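Local coordinates for protein thermostable monoacylglycerol lipase (Bacillus, PDB 4LHE) that probably hydrolyses monoacylglycerols to glycerol and free fatty acids, as a heat-stable lipase of the alpha/beta hydrolase fold, at residues Ala121-Pro126 and Pro201-Ile206; Gly146-Asn151 and Asn223-Ala228. All coordinates share one frame; numbering follows the deposited sequence.

Contact 1: residues Ala121-Pro126 and Pro201-Ile206; sequences AAVDIP and PGNADI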
loop_
_atom_site.group_PDB
_atom_site.type_symbol
_atom_site.label_atom_id
_atom_site.label_comp_id
_atom_site.label_asym_id
_atom_site.label_seq_id
_atom_site.Cartn_x
_atom_site.Cartn_y
_atom_site.Cartn_z
ATOM N N ALA A 121 -2.662 -6.669 -0.858
ATOM C CA ALA A 121 -2.742 -6.202 0.526
ATOM C C ALA A 121 -2.471 -7.332 1.508
ATOM O O ALA A 121 -2.907 -8.473 1.300
ATOM C CB ALA A 121 -4.096 -5.576 0.801
ATOM N N ALA A 122 -1.741 -6.995 2.569
ATOM C CA ALA A 122 -1.323 -7.949 3.594
ATOM C C ALA A 122 -2.210 -7.848 4.831
ATOM O O ALA A 122 -2.318 -6.774 5.436
ATOM C CB ALA A 122 0.130 -7.687 3.968
ATOM N N VAL A 123 -2.822 -8.969 5.215
ATOM C CA VAL A 123 -3.782 -9.001 6.323
ATOM C C VAL A 123 -3.486 -10.130 7.326
ATOM O O VAL A 123 -3.770 -10.011 8.526
ATOM C CB VAL A 123 -5.238 -9.056 5.772
ATOM C CG1 VAL A 123 -6.120 -9.956 6.604
ATOM C CG2 VAL A 123 -5.828 -7.644 5.663
ATOM N N ASP A 124 -2.882 -11.207 6.838
ATOM C CA ASP A 124 -2.492 -12.319 7.702
ATOM C C ASP A 124 -1.265 -13.055 7.136
ATOM O O ASP A 124 -1.410 -13.953 6.305
ATOM C CB ASP A 124 -3.674 -13.286 7.866
ATOM C CG ASP A 124 -3.330 -14.517 8.705
ATOM O OD1 ASP A 124 -2.558 -14.386 9.687
ATOM O OD2 ASP A 124 -3.842 -15.616 8.382
ATOM N N ILE A 125 -0.063 -12.674 7.574
ATOM C CA ILE A 125 1.156 -13.333 7.089
ATOM C C ILE A 125 1.714 -14.342 8.095
ATOM O O ILE A 125 2.240 -13.955 9.143
ATOM C CB ILE A 125 2.289 -12.334 6.743
ATOM C CG1 ILE A 125 1.818 -11.274 5.741
ATOM C CG2 ILE A 125 3.502 -13.074 6.190
ATOM C CD1 ILE A 125 2.971 -10.495 5.113
ATOM N N PRO A 126 1.596 -15.643 7.770
ATOM C CA PRO A 126 2.178 -16.749 8.539
ATOM C C PRO A 126 3.663 -16.525 8.769
ATOM O O PRO A 126 4.103 -16.357 9.908
ATOM C CB PRO A 126 1.976 -17.963 7.612
ATOM C CG PRO A 126 1.626 -17.380 6.250
ATOM C CD PRO A 126 0.883 -16.132 6.578
ATOM N N PRO A 201 -1.828 -15.232 -1.790
ATOM C CA PRO A 201 -2.988 -14.722 -2.535
ATOM C C PRO A 201 -4.304 -14.902 -1.777
ATOM O O PRO A 201 -5.278 -14.195 -2.062
ATOM C CB PRO A 201 -2.988 -15.569 -3.811
ATOM C CG PRO A 201 -1.575 -16.028 -3.969
ATOM C CD PRO A 201 -1.066 -16.221 -2.572
ATOM N N GLY A 202 -4.326 -15.828 -0.820
ATOM C CA GLY A 202 -5.513 -16.072 -0.028
ATOM C C GLY A 202 -5.942 -14.858 0.784
ATOM O O GLY A 202 -7.078 -14.814 1.260
ATOM N N ASN A 203 -5.042 -13.886 0.958
ATOM C CA ASN A 203 -5.375 -12.654 1.679
ATOM C C ASN A 203 -6.518 -11.924 0.966
ATOM O O ASN A 203 -7.357 -11.285 1.599
ATOM C CB ASN A 203 -4.133 -11.750 1.845
ATOM C CG ASN A 203 -3.347 -12.038 3.130
ATOM O OD1 ASN A 203 -3.103 -11.143 3.944
ATOM N ND2 ASN A 203 -2.942 -13.293 3.309
ATOM N N ALA A 204 -6.560 -12.055 -0.354
ATOM C CA ALA A 204 -7.630 -11.482 -1.159
ATOM C C ALA A 204 -8.994 -11.981 -0.686
ATOM O O ALA A 204 -9.940 -11.197 -0.516
ATOM C CB ALA A 204 -7.420 -11.831 -2.611
ATOM N N ASP A 205 -9.084 -13.289 -0.469
ATOM C CA ASP A 205 -10.329 -13.918 -0.026
ATOM C C ASP A 205 -10.745 -13.481 1.376
ATOM O O ASP A 205 -11.925 -13.243 1.629
ATOM C CB ASP A 205 -10.201 -15.439 -0.116
ATOM C CG ASP A 205 -9.988 -15.911 -1.535
ATOM O OD1 ASP A 205 -10.761 -15.485 -2.407
ATOM O OD2 ASP A 205 -9.045 -16.695 -1.790
ATOM N N ILE A 206 -9.774 -13.353 2.276
ATOM C CA ILE A 206 -10.031 -12.884 3.639
ATOM C C ILE A 206 -10.537 -11.443 3.655
ATOM O O ILE A 206 -11.444 -11.090 4.425
ATOM C CB ILE A 206 -8.750 -12.983 4.497
ATOM C CG1 ILE A 206 -8.282 -14.445 4.559
ATOM C CG2 ILE A 206 -8.982 -12.403 5.883
ATOM C CD1 ILE A 206 -6.787 -14.633 4.868
#

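Contact 2: residues Gly146-Asn151 and Asn223-Ala228; sequences GSDLKN and NSYHVA. With SO4 (sulfate ion), chain D.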
loop_
_atom_site.group_PDB
_atom_site.type_symbol
_atom_site.label_atom_id
_atom_site.label_comp_id
_atom_site.label_asym_id
_atom_site.label_seq_id
_atom_site.Cartn_x
_atom_site.Cartn_y
_atom_site.Cartn_z
ATOM N N GLY A 146 15.399 -9.256 -1.680
ATOM C CA GLY A 146 15.358 -8.686 -3.018
ATOM C C GLY A 146 13.919 -8.512 -3.464
ATOM O O GLY A 146 12.997 -8.925 -2.756
ATOM N N SER A 147 13.708 -7.910 -4.630
ATOM C CA SER A 147 12.346 -7.614 -5.065
ATOM C C SER A 147 11.675 -8.822 -5.688
ATOM O O SER A 147 12.243 -9.455 -6.580
ATOM C CB SER A 147 12.336 -6.467 -6.075
ATOM O OG SER A 147 12.939 -5.308 -5.542
ATOM N N ASP A 148 10.466 -9.139 -5.231
ATOM C CA ASP A 148 9.643 -10.109 -5.944
ATOM C C ASP A 148 8.933 -9.408 -7.084
ATOM O O ASP A 148 7.751 -9.052 -6.973
ATOM C CB ASP A 148 8.618 -10.769 -5.029
ATOM C CG ASP A 148 7.945 -11.962 -5.681
ATOM O OD1 ASP A 148 8.567 -12.576 -6.574
ATOM O OD2 ASP A 148 6.800 -12.301 -5.296
ATOM N N LEU A 149 9.668 -9.231 -8.183
ATOM C CA LEU A 149 9.209 -8.500 -9.367
ATOM C C LEU A 149 9.625 -9.297 -10.588
ATOM O O LEU A 149 10.780 -9.718 -10.691
ATOM C CB LEU A 149 9.897 -7.137 -9.419
ATOM C CG LEU A 149 9.098 -5.850 -9.601
ATOM C CD1 LEU A 149 10.058 -4.647 -9.573
ATOM C CD2 LEU A 149 8.311 -5.869 -10.876
ATOM N N LYS A 150 8.709 -9.512 -11.520
ATOM C CA LYS A 150 9.035 -10.344 -12.670
ATOM C C LYS A 150 9.854 -9.580 -13.716
ATOM O O LYS A 150 10.965 -9.992 -14.068
ATOM C CB LYS A 150 7.761 -10.919 -13.290
ATOM C CG LYS A 150 8.010 -12.094 -14.201
ATOM C CD LYS A 150 6.925 -12.198 -15.243
ATOM C CE LYS A 150 6.067 -13.433 -15.053
ATOM N NZ LYS A 150 5.558 -13.913 -16.377
ATOM N N ASN A 151 9.289 -8.478 -14.210
ATOM C CA ASN A 151 9.957 -7.572 -15.143
ATOM C C ASN A 151 11.314 -7.121 -14.606
ATOM O O ASN A 151 11.387 -6.468 -13.572
ATOM C CB ASN A 151 9.042 -6.366 -15.377
ATOM C CG ASN A 151 9.526 -5.447 -16.480
ATOM O OD1 ASN A 151 10.525 -5.715 -17.158
ATOM N ND2 ASN A 151 8.809 -4.341 -16.664
ATOM N N ASN A 223 0.413 -12.012 -14.880
ATOM C CA ASN A 223 1.795 -11.859 -15.341
ATOM C C ASN A 223 2.657 -11.021 -14.385
ATOM O O ASN A 223 3.583 -10.341 -14.817
ATOM C CB ASN A 223 1.817 -11.240 -16.746
ATOM C CG ASN A 223 3.101 -11.556 -17.520
ATOM O OD1 ASN A 223 3.872 -12.451 -17.147
ATOM N ND2 ASN A 223 3.330 -10.815 -18.603
ATOM N N SER A 224 2.354 -11.068 -13.093
ATOM C CA SER A 224 3.063 -10.230 -12.133
ATOM C C SER A 224 3.372 -10.971 -10.861
ATOM O O SER A 224 2.593 -11.808 -10.419
ATOM C CB SER A 224 2.222 -9.003 -11.765
ATOM O OG SER A 224 2.046 -8.156 -12.874
ATOM N N TYR A 225 4.493 -10.629 -10.244
ATOM C CA TYR A 225 4.753 -11.099 -8.895
ATOM C C TYR A 225 4.359 -9.982 -7.927
ATOM O O TYR A 225 3.718 -8.999 -8.321
ATOM C CB TYR A 225 6.241 -11.351 -8.664
ATOM C CG TYR A 225 6.852 -12.429 -9.530
ATOM C CD1 TYR A 225 6.061 -13.376 -10.172
ATOM C CD2 TYR A 225 8.234 -12.495 -9.701
ATOM C CE1 TYR A 225 6.639 -14.360 -10.970
ATOM C CE2 TYR A 225 8.816 -13.467 -10.491
ATOM C CZ TYR A 225 8.017 -14.397 -11.118
ATOM O OH TYR A 225 8.611 -15.361 -11.902
ATOM N N HIS A 226 4.752 -10.135 -6.671
ATOM C CA HIS A 226 4.304 -9.232 -5.609
ATOM C C HIS A 226 4.214 -7.742 -5.922
ATOM O O HIS A 226 3.187 -7.109 -5.649
ATOM C CB HIS A 226 5.176 -9.398 -4.375
ATOM C CG HIS A 226 4.699 -8.611 -3.196
ATOM N ND1 HIS A 226 3.409 -8.705 -2.720
ATOM C CD2 HIS A 226 5.336 -7.730 -2.387
ATOM C CE1 HIS A 226 3.271 -7.920 -1.664
ATOM N NE2 HIS A 226 4.426 -7.317 -1.441
ATOM N N VAL A 227 5.295 -7.181 -6.450
ATOM C CA VAL A 227 5.371 -5.734 -6.693
ATOM C C VAL A 227 4.649 -5.394 -7.994
ATOM O O VAL A 227 5.258 -4.913 -8.946
ATOM C CB VAL A 227 6.817 -5.262 -6.794
ATOM C CG1 VAL A 227 6.890 -3.715 -6.758
ATOM C CG2 VAL A 227 7.618 -5.842 -5.646
ATOM N N ALA A 228 3.344 -5.658 -8.017
ATOM C CA ALA A 228 2.544 -5.653 -9.248
ATOM C C ALA A 228 2.438 -4.268 -9.923
ATOM O O ALA A 228 2.258 -4.170 -11.133
ATOM C CB ALA A 228 1.147 -6.223 -8.942
HETATM S S SO4 D . 5.830 -4.514 0.698
HETATM O O1 SO4 D . 7.111 -4.062 1.235
HETATM O O2 SO4 D . 5.606 -3.905 -0.630
HETATM O O3 SO4 D . 5.862 -5.969 0.545
HETATM O O4 SO4 D . 4.791 -4.152 1.666
#

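Contact 1: residues Ala121-Pro126 and Pro201-Ile206
Asn203 reaches from helix 202-210 to the backbone of Val123 and Asp124 and presents both ends of its amide there. Its OD1 accepts two consecutive amides: Val123 N, 2.5 Å from Asn203 OD1, lies nearly in line with the C=O bond (167°), while Asp124 N, 2.9 Å from Asn203 OD1, comes in at a bend and tilted from the carbonyl plane. On the other branch, Asn203 ND2 gives a weak but straight bond to Asp124 O at 3.4 Å, so the two OD1 bonds, helped by this weak one, favour one orientation of the amide. Closer to the helix backbone, Asn203 CB rests on Ala121 O at 3.5 Å. Shortened to an alanine, this position would probably leave the amides of Val123 and Asp124 without their shared acceptor and let the loop shift against the helix. In this alpha/beta hydrolase fold the contact ties the segment following strand 115-119 to the helix between strands 188-193 and 216-221. One turn on from Asn203, Ile206 turns CG2 anti to its backbone N, which brings that methyl to Val123 CG1 at 3.8 Å; the two side chains run alongside in opposite senses. Lys178 of helix 164-179 packs on both Val123 and Ile206 and forms a long, weak ion pair with Asp124. Ala122 O is hydrogen-bonded to Thr101 OG1.

Contact 2: residues Gly146-Asn151 and Asn223-Ala228
The histidine loop of the probable Ser-His-Asp triad, residues 223-228, packs here against segment 146-151, probably part of the cap region, with Asp148 and His226 meeting at its centre. Asp148 grips the loop twice. Its backbone O accepts Val227 N at 3.1 Å, and its OD2 takes His226 N at 3.3 Å, the donor standing above the carboxylate plane. With CG anti to the backbone N (chi1 -169°), the carboxylate of Asp148 lies beside CB and CD2 of Tyr225, its plane about 20° from that of the ring, OD1 coming within 3.1 Å of Tyr225 CD2 while His197 ND1 supplies the hydrogen bond to that oxygen. Asp148 thus holds the backbone of the histidine, whereas the imidazole has partners of its own: His226 ND1 bonds Asp196 OD2, and NE2 meets sulfate O3 at 2.8 Å near the ring plane. That ion, probably from the crystallisation liquor, is also bound by Ser97 OG and the amides of Phe29 and Thr30, which suggests that it occupies the catalytic centre. Farther along, Lys150 lays its aliphatic chain over one face of Tyr225, CB 3.9 Å from the ring centroid and almost on the ring normal, a CH-pi contact; the chain then bends toward Asn223 OD1. Leu149 CG packs on Val227 CB at 3.7 Å. Asp231 ties both segments together, its OD2 accepting Tyr225 N and Lys150 N. The loop 223-228 leaves strand 216-221 and leads to helix 234-247, while segment 146-151 belongs to the connection between strands 141-143 and 161-163.

In the fold
Both contacts join a segment from the region after strand 115-119 to one farther on in the chain, and along the sequence their segments alternate; their centres lie about 17 Å apart. Contact 1 is the more buried, a loop fastened to helix 202-210 by one asparagine amide and a small apolar touch. Contact 2 is partly buried and larger, loop on loop, mixing backbone bonds, a carboxylate, an aromatic face and a lysine chain beside the probable catalytic histidine. Strand 216-221 relates the two: helix 202-210 comes before it and the histidine loop follows it. Contact 1 borders the probable active centre through Ala122, whereas contact 2 holds its likely histidine.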